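Local atomic coordinates of tannase (Lactobacillus plantarum, PDB entry 3WA7), a protein that probably hydrolyses the galloyl ester bonds of tannins and related gallate esters, releasing gallic acid, as a tannase of the alpha/beta-hydrolase class. Residues F132-K137 with E182-A187; I32-H37 with A111-R116. One frame throughout, in Å; residues are numbered along the deposited sequence.

Interaction 1: F132-K137 with E182-A187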
ATOM      1  N   PHE A 132       7.429  10.275  -2.788  1.00  6.22           N
ATOM      2  CA  PHE A 132       7.447   8.850  -2.472  1.00  6.69           C
ATOM      3  C   PHE A 132       7.497   7.935  -3.693  1.00  6.55           C
ATOM      4  O   PHE A 132       8.279   6.976  -3.724  1.00  5.67           O
ATOM      5  CB  PHE A 132       6.256   8.486  -1.561  1.00  6.10           C
ATOM      6  CG  PHE A 132       4.928   8.412  -2.268  1.00  7.05           C
ATOM      7  CD1 PHE A 132       4.368   7.179  -2.593  1.00  6.50           C
ATOM      8  CD2 PHE A 132       4.223   9.571  -2.582  1.00  6.71           C
ATOM      9  CE1 PHE A 132       3.123   7.096  -3.217  1.00  6.87           C
ATOM     10  CE2 PHE A 132       2.976   9.504  -3.207  1.00  6.84           C
ATOM     11  CZ  PHE A 132       2.423   8.265  -3.526  1.00  7.87           C
ATOM     12  N   ILE A 133       6.683   8.231  -4.702  1.00  5.87           N
ATOM     13  CA  ILE A 133       6.652   7.404  -5.900  1.00  6.06           C
ATOM     14  C   ILE A 133       7.821   7.716  -6.833  1.00  7.27           C
ATOM     15  O   ILE A 133       8.280   6.847  -7.570  1.00  5.82           O
ATOM     16  CB  ILE A 133       5.295   7.543  -6.641  1.00  6.31           C
ATOM     17  CG1 ILE A 133       5.251   6.595  -7.841  1.00  6.45           C
ATOM     18  CG2 ILE A 133       5.069   8.982  -7.066  1.00  7.38           C
ATOM     19  CD1 ILE A 133       5.319   5.122  -7.472  1.00  7.55           C
ATOM     20  N   VAL A 134       8.316   8.952  -6.796  1.00  6.19           N
ATOM     21  CA  VAL A 134       9.468   9.305  -7.618  1.00  5.41           C
ATOM     22  C   VAL A 134      10.656   8.486  -7.107  1.00  6.62           C
ATOM     23  O   VAL A 134      11.429   7.938  -7.899  1.00  5.69           O
ATOM     24  CB  VAL A 134       9.790  10.818  -7.527  1.00  4.81           C
ATOM     25  CG1 VAL A 134      11.166  11.106  -8.125  1.00  5.91           C
ATOM     26  CG2 VAL A 134       8.736  11.610  -8.286  1.00  7.22           C
ATOM     27  N   ASP A 135      10.790   8.384  -5.786  1.00  4.30           N
ATOM     28  CA  ASP A 135      11.889   7.612  -5.205  1.00  6.18           C
ATOM     29  C   ASP A 135      11.754   6.123  -5.500  1.00  5.68           C
ATOM     30  O   ASP A 135      12.741   5.455  -5.792  1.00  5.63           O
ATOM     31  CB  ASP A 135      11.974   7.818  -3.690  1.00  7.42           C
ATOM     32  CG  ASP A 135      12.646   9.127  -3.313  1.00  8.56           C
ATOM     33  OD1 ASP A 135      13.254   9.770  -4.197  1.00  8.17           O
ATOM     34  OD2 ASP A 135      12.575   9.506  -2.127  1.00  7.01           O
HETATM   35  N   MSE A 136      10.535   5.597  -5.417  1.00  5.69           N
HETATM   36  CA  MSE A 136      10.324   4.181  -5.701  1.00  5.03           C
HETATM   37  C   MSE A 136      10.725   3.900  -7.149  1.00  4.20           C
HETATM   38  O   MSE A 136      11.372   2.894  -7.444  1.00  3.83           O
HETATM   39  CB  MSE A 136       8.856   3.802  -5.480  1.00  6.42           C
HETATM   40  CG  MSE A 136       8.587   2.303  -5.521  1.00  7.23           C
HETATM   41 SE   MSE A 136       9.428   1.345  -4.057  1.00 15.29          SE
HETATM   42  CE  MSE A 136      10.903   0.535  -5.017  1.00  8.00           C
ATOM     43  N   LYS A 137      10.357   4.805  -8.050  1.00  4.82           N
ATOM     44  CA  LYS A 137      10.686   4.641  -9.462  1.00  5.11           C
ATOM     45  C   LYS A 137      12.185   4.772  -9.706  1.00  5.61           C
ATOM     46  O   LYS A 137      12.752   4.041 -10.523  1.00  5.73           O
ATOM     47  CB  LYS A 137       9.925   5.669 -10.308  1.00  4.66           C
ATOM     48  CG  LYS A 137       8.448   5.341 -10.509  1.00  3.95           C
ATOM     49  CD  LYS A 137       7.680   6.526 -11.100  1.00  3.82           C
ATOM     50  CE  LYS A 137       6.245   6.139 -11.454  1.00  5.54           C
ATOM     51  NZ  LYS A 137       6.206   5.156 -12.574  1.00  6.90           N
ATOM     52  N   GLU A 182       8.857  12.038 -15.309  1.00 12.11           N
ATOM     53  CA  GLU A 182      10.154  12.217 -15.945  1.00 12.58           C
ATOM     54  C   GLU A 182      10.899  13.472 -15.482  1.00 11.66           C
ATOM     55  O   GLU A 182      12.094  13.412 -15.199  1.00 11.66           O
ATOM     56  CB  GLU A 182       9.998  12.216 -17.469  1.00 12.92           C
ATOM     57  CG  GLU A 182      11.246  11.752 -18.209  1.00 17.61           C
ATOM     58  CD  GLU A 182      11.706  10.367 -17.769  1.00 19.60           C
ATOM     59  OE1 GLU A 182      10.873   9.433 -17.756  1.00 23.36           O
ATOM     60  OE2 GLU A 182      12.900  10.207 -17.442  1.00 22.79           O
ATOM     61  N   PRO A 183      10.211  14.623 -15.401  1.00 11.60           N
ATOM     62  CA  PRO A 183      10.919  15.828 -14.954  1.00 12.03           C
ATOM     63  C   PRO A 183      11.594  15.657 -13.590  1.00 11.61           C
ATOM     64  O   PRO A 183      12.748  16.052 -13.404  1.00 12.12           O
ATOM     65  CB  PRO A 183       9.814  16.881 -14.934  1.00 12.20           C
ATOM     66  CG  PRO A 183       8.961  16.468 -16.088  1.00 11.56           C
ATOM     67  CD  PRO A 183       8.863  14.963 -15.890  1.00 12.01           C
ATOM     68  N   ALA A 184      10.875  15.065 -12.639  1.00 10.96           N
ATOM     69  CA  ALA A 184      11.411  14.847 -11.298  1.00 10.51           C
ATOM     70  C   ALA A 184      12.595  13.880 -11.318  1.00 11.66           C
ATOM     71  O   ALA A 184      13.607  14.104 -10.651  1.00 12.56           O
ATOM     72  CB  ALA A 184      10.312  14.313 -10.378  1.00 11.74           C
ATOM     73  N   LEU A 185      12.465  12.804 -12.083  1.00 10.20           N
ATOM     74  CA  LEU A 185      13.528  11.811 -12.175  1.00 10.04           C
ATOM     75  C   LEU A 185      14.764  12.386 -12.857  1.00 11.45           C
ATOM     76  O   LEU A 185      15.891  12.028 -12.517  1.00 11.35           O
ATOM     77  CB  LEU A 185      13.019  10.575 -12.919  1.00  9.53           C
ATOM     78  CG  LEU A 185      11.976   9.783 -12.122  1.00  9.06           C
ATOM     79  CD1 LEU A 185      11.249   8.799 -13.031  1.00  9.15           C
ATOM     80  CD2 LEU A 185      12.668   9.057 -10.973  1.00  9.90           C
ATOM     81  N   THR A 186      14.550  13.288 -13.808  1.00 11.60           N
ATOM     82  CA  THR A 186      15.654  13.918 -14.516  1.00 13.73           C
ATOM     83  C   THR A 186      16.423  14.822 -13.559  1.00 13.75           C
ATOM     84  O   THR A 186      17.653  14.823 -13.553  1.00 13.29           O
ATOM     85  CB  THR A 186      15.148  14.758 -15.707  1.00 14.85           C
ATOM     86  OG1 THR A 186      14.569  13.889 -16.689  1.00 16.39           O
ATOM     87  CG2 THR A 186      16.295  15.544 -16.337  1.00 15.59           C
ATOM     88  N   ALA A 187      15.691  15.580 -12.747  1.00 14.48           N
ATOM     89  CA  ALA A 187      16.304  16.489 -11.784  1.00 15.00           C
ATOM     90  C   ALA A 187      17.178  15.738 -10.785  1.00 15.07           C
ATOM     91  O   ALA A 187      18.262  16.198 -10.427  1.00 15.31           O
ATOM     92  CB  ALA A 187      15.226  17.277 -11.044  1.00 14.58           C
TER
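Lys137 NZ is gripped by two oxygens beyond the contact, the carbonyl of Ser175 and, in a salt bridge, Asp195 OD1. Its amine is thereby drawn away from helix 182-188, leaving CB to face Leu185 CD1 loosely at 4.4 Å. Val134 carries more of the join. With CG1 anti to the backbone N (chi1 167°), both its methyls are turned to Ala184 CB, which sits 3.8 Å from CG2 and 4.0 Å from CG1. The Val134 and Leu185 side chains pass one another on antiparallel courses, so that Leu185 CD2 lies alongside Val134 CG1 at 3.8 Å and meets Val134 O at 3.5 Å. No hydrogen bond links the two segments, which bury 180 Å² between them, mostly through methyl contacts. Leu185 also rests on Ala138 and Arg141, and Arg141 pairs with Glu182 in a salt bridge beside the apolar patch. Within helix 182-188, Glu182 O accepts both Thr186 N and Thr186 OG1, the hydroxyl lying above the carbonyl plane. The axes of the two segments come within 10.0 Å and cross at -64°, with small alanine and branched valine and leucine side chains between them: inclined helix-on-helix packing on one side of an alpha/beta-hydrolase sheet.

Interaction 2: I32-H37 with A111-R116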
ATOM      1  N   ILE A  32      23.543   2.356  -0.787  1.00  9.71           N
ATOM      2  CA  ILE A  32      23.884   2.678  -2.158  1.00  9.61           C
ATOM      3  C   ILE A  32      23.026   3.850  -2.632  1.00 10.32           C
ATOM      4  O   ILE A  32      21.802   3.759  -2.663  1.00  9.70           O
ATOM      5  CB  ILE A  32      23.623   1.469  -3.087  1.00  8.90           C
ATOM      6  CG1 ILE A  32      24.518   0.296  -2.677  1.00 10.13           C
ATOM      7  CG2 ILE A  32      23.866   1.864  -4.537  1.00  8.66           C
ATOM      8  CD1 ILE A  32      24.190  -1.001  -3.388  1.00 11.18           C
ATOM      9  N   GLN A  33      23.675   4.952  -2.984  1.00 11.21           N
ATOM     10  CA  GLN A  33      22.967   6.125  -3.484  1.00 11.94           C
ATOM     11  C   GLN A  33      22.400   5.701  -4.839  1.00 11.69           C
ATOM     12  O   GLN A  33      23.155   5.293  -5.721  1.00 12.53           O
ATOM     13  CB  GLN A  33      23.964   7.273  -3.646  1.00 14.25           C
ATOM     14  CG  GLN A  33      23.388   8.570  -4.166  1.00 18.09           C
ATOM     15  CD  GLN A  33      24.440   9.659  -4.235  1.00 20.79           C
ATOM     16  OE1 GLN A  33      25.084   9.979  -3.233  1.00 22.56           O
ATOM     17  NE2 GLN A  33      24.623  10.235  -5.417  1.00 20.12           N
ATOM     18  N   TYR A  34      21.082   5.787  -5.018  1.00 10.83           N
ATOM     19  CA  TYR A  34      20.500   5.354  -6.284  1.00  9.60           C
ATOM     20  C   TYR A  34      20.168   6.444  -7.303  1.00 10.39           C
ATOM     21  O   TYR A  34      19.631   6.152  -8.372  1.00  9.38           O
ATOM     22  CB  TYR A  34      19.288   4.441  -6.031  1.00  8.70           C
ATOM     23  CG  TYR A  34      18.175   5.035  -5.203  1.00  7.82           C
ATOM     24  CD1 TYR A  34      17.275   5.943  -5.756  1.00  8.28           C
ATOM     25  CD2 TYR A  34      18.006   4.668  -3.866  1.00  6.76           C
ATOM     26  CE1 TYR A  34      16.227   6.472  -4.999  1.00  9.86           C
ATOM     27  CE2 TYR A  34      16.966   5.189  -3.102  1.00  7.92           C
ATOM     28  CZ  TYR A  34      16.080   6.090  -3.673  1.00  7.74           C
ATOM     29  OH  TYR A  34      15.045   6.608  -2.923  1.00 10.24           O
ATOM     30  N   VAL A  35      20.485   7.693  -6.967  1.00  8.97           N
ATOM     31  CA  VAL A  35      20.299   8.816  -7.890  1.00 10.46           C
ATOM     32  C   VAL A  35      21.579   9.645  -7.817  1.00 12.08           C
ATOM     33  O   VAL A  35      22.277   9.629  -6.800  1.00 11.42           O
ATOM     34  CB  VAL A  35      19.086   9.726  -7.529  1.00 10.56           C
ATOM     35  CG1 VAL A  35      17.786   8.950  -7.691  1.00 10.80           C
ATOM     36  CG2 VAL A  35      19.227  10.271  -6.122  1.00 10.57           C
ATOM     37  N   GLN A  36      21.894  10.357  -8.895  1.00 13.83           N
ATOM     38  CA  GLN A  36      23.104  11.174  -8.942  1.00 15.66           C
ATOM     39  C   GLN A  36      23.023  12.433  -8.089  1.00 16.05           C
ATOM     40  O   GLN A  36      24.031  12.887  -7.538  1.00 16.60           O
ATOM     41  CB  GLN A  36      23.416  11.579 -10.383  1.00 17.85           C
ATOM     42  CG  GLN A  36      23.730  10.420 -11.305  1.00 23.35           C
ATOM     43  CD  GLN A  36      24.105  10.884 -12.697  1.00 27.74           C
ATOM     44  OE1 GLN A  36      25.065  11.635 -12.877  1.00 30.17           O
ATOM     45  NE2 GLN A  36      23.345  10.441 -13.691  1.00 30.54           N
ATOM     46  N   HIS A  37      21.828  13.005  -7.978  1.00 15.07           N
ATOM     47  CA  HIS A  37      21.654  14.224  -7.202  1.00 15.22           C
ATOM     48  C   HIS A  37      20.582  14.094  -6.125  1.00 15.23           C
ATOM     49  O   HIS A  37      19.505  14.687  -6.229  1.00 14.74           O
ATOM     50  CB  HIS A  37      21.316  15.383  -8.145  1.00 16.59           C
ATOM     51  CG  HIS A  37      22.200  15.451  -9.351  1.00 18.17           C
ATOM     52  ND1 HIS A  37      21.738  15.210 -10.628  1.00 19.08           N
ATOM     53  CD2 HIS A  37      23.527  15.693  -9.471  1.00 17.49           C
ATOM     54  CE1 HIS A  37      22.743  15.301 -11.482  1.00 18.45           C
ATOM     55  NE2 HIS A  37      23.839  15.592 -10.805  1.00 18.35           N
ATOM     56  N   ALA A 111      14.752  -0.188  -0.807  1.00  6.48           N
ATOM     57  CA  ALA A 111      15.100   1.216  -0.973  1.00  7.49           C
ATOM     58  C   ALA A 111      14.479   2.145   0.064  1.00  7.96           C
ATOM     59  O   ALA A 111      13.348   1.939   0.506  1.00  8.29           O
ATOM     60  CB  ALA A 111      14.712   1.676  -2.377  1.00  9.52           C
ATOM     61  N   GLY A 112      15.246   3.162   0.457  1.00  7.24           N
ATOM     62  CA  GLY A 112      14.757   4.152   1.400  1.00  7.37           C
ATOM     63  C   GLY A 112      13.914   5.104   0.571  1.00  7.83           C
ATOM     64  O   GLY A 112      14.287   5.437  -0.555  1.00  8.95           O
ATOM     65  N   ILE A 113      12.790   5.546   1.123  1.00  6.35           N
ATOM     66  CA  ILE A 113      11.862   6.418   0.409  1.00  8.05           C
ATOM     67  C   ILE A 113      11.517   7.686   1.187  1.00  5.66           C
ATOM     68  O   ILE A 113      11.183   7.622   2.366  1.00  6.69           O
ATOM     69  CB  ILE A 113      10.539   5.651   0.125  1.00  7.57           C
ATOM     70  CG1 ILE A 113      10.839   4.362  -0.646  1.00  8.63           C
ATOM     71  CG2 ILE A 113       9.564   6.537  -0.633  1.00  7.95           C
ATOM     72  CD1 ILE A 113      11.423   4.589  -2.031  1.00  7.61           C
ATOM     73  N   ARG A 114      11.597   8.837   0.523  1.00  7.13           N
ATOM     74  CA  ARG A 114      11.261  10.106   1.167  1.00  6.50           C
ATOM     75  C   ARG A 114       9.793  10.133   1.583  1.00  6.29           C
ATOM     76  O   ARG A 114       8.941   9.526   0.930  1.00  6.75           O
ATOM     77  CB  ARG A 114      11.517  11.275   0.216  1.00  5.82           C
ATOM     78  CG  ARG A 114      12.971  11.665   0.052  1.00  6.16           C
ATOM     79  CD  ARG A 114      13.075  12.757  -0.995  1.00  5.85           C
ATOM     80  NE  ARG A 114      12.771  12.241  -2.326  1.00  7.54           N
ATOM     81  CZ  ARG A 114      12.520  13.002  -3.387  1.00  9.12           C
ATOM     82  NH1 ARG A 114      12.520  14.325  -3.280  1.00  8.19           N
ATOM     83  NH2 ARG A 114      12.309  12.438  -4.569  1.00  7.70           N
ATOM     84  N   GLY A 115       9.512  10.862   2.660  1.00  7.12           N
ATOM     85  CA  GLY A 115       8.157  10.983   3.170  1.00  6.81           C
ATOM     86  C   GLY A 115       7.801  12.434   3.435  1.00  6.88           C
ATOM     87  O   GLY A 115       8.659  13.313   3.332  1.00  6.96           O
ATOM     88  N   ARG A 116       6.550  12.676   3.814  1.00  6.73           N
ATOM     89  CA  ARG A 116       6.044  14.030   4.050  1.00  7.26           C
ATOM     90  C   ARG A 116       6.805  14.896   5.045  1.00  8.08           C
ATOM     91  O   ARG A 116       6.708  16.121   4.995  1.00 10.08           O
ATOM     92  CB  ARG A 116       4.562  13.968   4.449  1.00  7.23           C
ATOM     93  CG  ARG A 116       4.265  13.165   5.718  1.00  4.10           C
ATOM     94  CD  ARG A 116       2.765  12.906   5.833  1.00  5.89           C
ATOM     95  NE  ARG A 116       2.415  12.033   6.952  1.00  7.68           N
ATOM     96  CZ  ARG A 116       2.248  12.440   8.207  1.00  8.39           C
ATOM     97  NH1 ARG A 116       2.398  13.723   8.524  1.00  7.88           N
ATOM     98  NH2 ARG A 116       1.915  11.565   9.147  1.00  9.29           N
TER
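Tyr34 and Ala111 mark the nearest backbone approach, yet their CA atoms remain 8.6 Å apart and no main-chain hydrogen bond joins the segments, so side-chain reach makes the contact. Tyr34 comes near the end of strand 22-33, and its CG lies between the backbone N and the carbonyl carbon (chi1 58°), sending the ring toward the end of strand 107-111. Its OH donates to Gly112 O at 2.7 Å, approaching almost in line with that carbonyl (C=O...O angle 170°). The acceptor also lies in the plane of the ring, at its edge, with CE2 and CZ each 3.7 Å away from Gly112 O; one buried polar group thus satisfies another. Two methyls border the phenol: Ala111 CB stands 4.2 Å from Tyr34 CE2, obliquely to the ring, and Ile113 CD1 comes equally close to the OH. Within 32-37 itself, Gln33 NE2 reaches ahead to Val35 O (2.8 Å), bridging the bend around Tyr34 with a somewhat bent N-H...O angle of 143°. Strand 44-50 runs between strands 22-33 and 107-111, and its Leu45 touches both Tyr34 and Ala111, while Val44 bonds to the Gly112 backbone. The tyrosine therefore spans a neighbouring strand to hold the loop at the end of strand 107-111, at the antiparallel flank of the mixed central sheet of an alpha/beta-hydrolase fold.

How the interactions relate
Both contacts are largely buried, though interaction 1 reaches a partly exposed margin at Ala184, and their centres lie 10 Å apart. They hold different elements: interaction 1 sets helix 182-188 on helix 131-145 by apolar packing, whereas interaction 2 joins the loops that follow two sheet strands through a single short phenol-to-carbonyl bond and buries less surface. Helix 131-145 connects them. Asp135 forms a salt bridge with Arg114 (OD2 to NE 2.7 Å), and its CB packs against Tyr34 OH, at 3.4 Å. Asp135 of that helix thus touches both sides of interaction 2, linking the helix layer to loops at the ends of sheet strands.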